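Local coordinates for uncharacterized protein (PDB 5VJ4) that is of unknown function but is a putative surface protein of a relapsing fever spirochete, probably a lipoprotein that binds lipid, at residues 100-105 / 122-127. Residues are numbered along the deposited sequence; the frame is centred on the assembly and turned at random.
Sequences ETVIDP and KAISYI. With SO4 (sulfate ion), chain C.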
ATOM      1  N   GLU A 100      19.092  21.998  -7.958  1.00 90.08           N
ATOM      2  CA  GLU A 100      17.813  22.024  -8.662  1.00 72.21           C
ATOM      3  C   GLU A 100      16.854  22.972  -8.001  1.00 65.98           C
ATOM      4  O   GLU A 100      16.620  22.901  -6.792  1.00 77.30           O
ATOM      5  CB  GLU A 100      17.165  20.649  -8.727  1.00 64.80           C
ATOM      6  CG  GLU A 100      17.243  19.989 -10.093  1.00112.91           C
ATOM      7  CD  GLU A 100      16.165  18.942 -10.293  1.00120.37           C
ATOM      8  OE1 GLU A 100      15.036  19.127  -9.767  1.00 95.19           O
ATOM      9  OE2 GLU A 100      16.450  17.935 -10.985  1.00120.54           O
ATOM     10  N   THR A 101      16.288  23.851  -8.823  1.00 70.22           N
ATOM     11  CA  THR A 101      15.531  25.014  -8.367  1.00 67.61           C
ATOM     12  C   THR A 101      14.553  25.430  -9.453  1.00 62.42           C
ATOM     13  O   THR A 101      14.564  24.864 -10.551  1.00 62.26           O
ATOM     14  CB  THR A 101      16.489  26.181  -8.039  1.00 70.49           C
ATOM     15  OG1 THR A 101      15.745  27.392  -7.831  1.00 82.17           O
ATOM     16  CG2 THR A 101      17.504  26.349  -9.170  1.00 49.50           C
ATOM     17  N   VAL A 102      13.724  26.421  -9.149  1.00 53.71           N
ATOM     18  CA  VAL A 102      12.747  26.929 -10.102  1.00 68.00           C
ATOM     19  C   VAL A 102      13.405  27.427 -11.394  1.00 82.01           C
ATOM     20  O   VAL A 102      14.436  28.102 -11.339  1.00 85.12           O
ATOM     21  CB  VAL A 102      11.934  28.072  -9.476  1.00 58.14           C
ATOM     22  CG1 VAL A 102      10.790  28.453 -10.381  1.00 60.49           C
ATOM     23  CG2 VAL A 102      11.357  27.631  -8.154  1.00 47.41           C
ATOM     24  N   ILE A 103      12.820  27.079 -12.541  1.00 73.97           N
ATOM     25  CA  ILE A 103      13.270  27.637 -13.808  1.00 58.07           C
ATOM     26  C   ILE A 103      12.317  28.685 -14.316  1.00 59.02           C
ATOM     27  O   ILE A 103      12.757  29.736 -14.775  1.00 62.74           O
ATOM     28  CB  ILE A 103      13.456  26.587 -14.909  1.00 54.61           C
ATOM     29  CG1 ILE A 103      14.644  25.661 -14.597  1.00 42.31           C
ATOM     30  CG2 ILE A 103      13.679  27.245 -16.261  1.00 61.89           C
ATOM     31  CD1 ILE A 103      15.864  26.369 -14.088  1.00 57.59           C
ATOM     32  N   ASP A 104      11.028  28.383 -14.263  1.00 54.04           N
ATOM     33  CA  ASP A 104       9.995  29.291 -14.761  1.00 65.31           C
ATOM     34  C   ASP A 104      10.140  30.702 -14.237  1.00 67.85           C
ATOM     35  O   ASP A 104      10.018  30.941 -13.041  1.00 87.69           O
ATOM     36  CB  ASP A 104       8.606  28.786 -14.444  1.00 52.70           C
ATOM     37  CG  ASP A 104       7.530  29.708 -14.949  1.00 70.71           C
ATOM     38  OD1 ASP A 104       7.735  30.366 -15.991  1.00112.97           O
ATOM     39  OD2 ASP A 104       6.465  29.792 -14.308  1.00 85.86           O
ATOM     40  N   PRO A 105      10.392  31.635 -15.154  1.00 75.29           N
ATOM     41  CA  PRO A 105      10.722  33.031 -14.881  1.00 77.97           C
ATOM     42  C   PRO A 105       9.617  33.820 -14.211  1.00 60.66           C
ATOM     43  O   PRO A 105       9.948  34.598 -13.336  1.00 69.27           O
ATOM     44  CB  PRO A 105      11.066  33.592 -16.252  1.00 70.74           C
ATOM     45  CG  PRO A 105      11.433  32.397 -17.060  1.00 70.48           C
ATOM     46  CD  PRO A 105      10.522  31.314 -16.578  1.00 69.04           C
ATOM     47  N   LYS A 122      15.039  26.701  -4.050  1.00 49.44           N
ATOM     48  CA  LYS A 122      15.342  25.278  -4.127  1.00 52.57           C
ATOM     49  C   LYS A 122      14.258  24.440  -3.411  1.00 61.71           C
ATOM     50  O   LYS A 122      13.900  23.362  -3.885  1.00 71.32           O
ATOM     51  CB  LYS A 122      16.710  25.007  -3.521  1.00 52.79           C
ATOM     52  CG  LYS A 122      17.857  24.972  -4.500  1.00 55.76           C
ATOM     53  CD  LYS A 122      19.203  25.004  -3.786  1.00 54.72           C
ATOM     54  CE  LYS A 122      20.294  24.454  -4.687  1.00 75.42           C
ATOM     55  NZ  LYS A 122      21.613  24.504  -4.014  1.00 84.36           N
ATOM     56  N   ALA A 123      13.746  24.952  -2.288  1.00 42.01           N
ATOM     57  CA  ALA A 123      12.691  24.297  -1.530  1.00 55.93           C
ATOM     58  C   ALA A 123      11.406  24.230  -2.330  1.00 61.71           C
ATOM     59  O   ALA A 123      10.822  23.159  -2.497  1.00 79.16           O
ATOM     60  CB  ALA A 123      12.455  24.997  -0.191  1.00 53.56           C
ATOM     61  N   ILE A 124      10.959  25.381  -2.812  1.00 56.90           N
ATOM     62  CA  ILE A 124       9.775  25.439  -3.659  1.00 56.67           C
ATOM     63  C   ILE A 124       9.897  24.445  -4.825  1.00 58.51           C
ATOM     64  O   ILE A 124       8.970  23.705  -5.104  1.00 56.73           O
ATOM     65  CB  ILE A 124       9.510  26.871  -4.136  1.00 51.50           C
ATOM     66  CG1 ILE A 124       9.125  27.741  -2.938  1.00 53.80           C
ATOM     67  CG2 ILE A 124       8.394  26.902  -5.148  1.00 50.33           C
ATOM     68  CD1 ILE A 124       7.706  27.577  -2.445  1.00 55.65           C
ATOM     69  N   SER A 125      11.061  24.374  -5.452  1.00 50.43           N
ATOM     70  CA  SER A 125      11.233  23.415  -6.507  1.00 49.07           C
ATOM     71  C   SER A 125      11.042  21.987  -5.997  1.00 58.93           C
ATOM     72  O   SER A 125      10.442  21.147  -6.677  1.00 79.94           O
ATOM     73  CB  SER A 125      12.583  23.559  -7.159  1.00 49.03           C
ATOM     74  OG  SER A 125      12.829  22.408  -7.946  1.00 64.69           O
ATOM     75  N   TYR A 126      11.539  21.724  -4.797  1.00 59.87           N
ATOM     76  CA  TYR A 126      11.372  20.416  -4.161  1.00 60.61           C
ATOM     77  C   TYR A 126       9.897  20.030  -3.940  1.00 58.26           C
ATOM     78  O   TYR A 126       9.439  19.077  -4.562  1.00 57.78           O
ATOM     79  CB  TYR A 126      12.130  20.395  -2.856  1.00 50.92           C
ATOM     80  CG  TYR A 126      12.073  19.105  -2.111  1.00 60.35           C
ATOM     81  CD1 TYR A 126      12.861  18.018  -2.506  1.00 58.43           C
ATOM     82  CD2 TYR A 126      11.281  18.983  -0.948  1.00 62.75           C
ATOM     83  CE1 TYR A 126      12.838  16.829  -1.782  1.00 61.12           C
ATOM     84  CE2 TYR A 126      11.257  17.809  -0.210  1.00 43.62           C
ATOM     85  CZ  TYR A 126      12.021  16.733  -0.641  1.00 58.69           C
ATOM     86  OH  TYR A 126      11.963  15.563   0.063  1.00 71.70           O
ATOM     87  N   ILE A 127       9.155  20.764  -3.100  1.00 40.14           N
ATOM     88  CA  ILE A 127       7.762  20.411  -2.898  1.00 53.03           C
ATOM     89  C   ILE A 127       6.922  20.533  -4.154  1.00 61.67           C
ATOM     90  O   ILE A 127       5.776  20.093  -4.175  1.00 73.16           O
ATOM     91  CB  ILE A 127       7.080  21.167  -1.761  1.00 50.14           C
ATOM     92  CG1 ILE A 127       7.098  22.661  -2.032  1.00 52.06           C
ATOM     93  CG2 ILE A 127       7.735  20.802  -0.450  1.00 65.13           C
ATOM     94  CD1 ILE A 127       6.270  23.434  -1.029  1.00 62.29           C
TER
HETATM   95  S   SO4 C 501      10.019  24.687 -13.656  1.00 67.78           S
HETATM   96  O1  SO4 C 501       9.259  23.593 -13.019  1.00106.36           O
HETATM   97  O2  SO4 C 501      10.125  25.821 -12.715  1.00 81.36           O
HETATM   98  O3  SO4 C 501      11.382  24.215 -13.893  1.00 56.14           O
HETATM   99  O4  SO4 C 501       9.344  25.101 -14.922  1.00 80.47           O
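Ser125 presents its CB to the backbone of the extended chain at Thr101, 3.5 Å from Thr101 CA and 3.7 Å from Val102 N. Its side chain sets off toward the loop, and with OG anti to the backbone N (chi1 166°) the hydroxyl lies alongside Thr101 without a hydrogen bond to it. One turn back on the helix, Lys122 flanks the same piece of loop: its CG lies 3.3 Å from Glu100 O and 4.0 Å from Thr101 CB, so the aliphatic root of the lysine does the touching. Beyond CG the chain runs on extended, and its NZ is hydrogen-bonded to Leu95 O, five residues before Glu100 and near the start of the ordered chain. Val102 makes the apolar end of the contact, with CG2 set 4.3 Å from Ile124 CG2. Between 100-105 and 122-127 themselves there is no direct hydrogen bond; they meet by van der Waals packing.

Within this all-helical protein, the contact lays the loop entering helix 105-114 across one side of helix 118-128, the next helix in the chain. Val102 also packs on Leu107, Ile108 and Leu111 of the helix that follows it, while Ile124 continues to Ile136 and Leu140 of helix 133-141. Past Val102 the loop turns into the N-terminus of helix 105-114, where Asp104 occupies the N-cap position. A sulfate, probably from the crystallisation liquor, sits at this turn. Its O2 accepts hydrogen bonds from two successive amides, Ile103 N at 3.0 Å and Asp104 N at 3.1 Å, the latter almost straight at 170°. Gln128 NE2, at the end of helix 118-128, is hydrogen-bonded to the same ion.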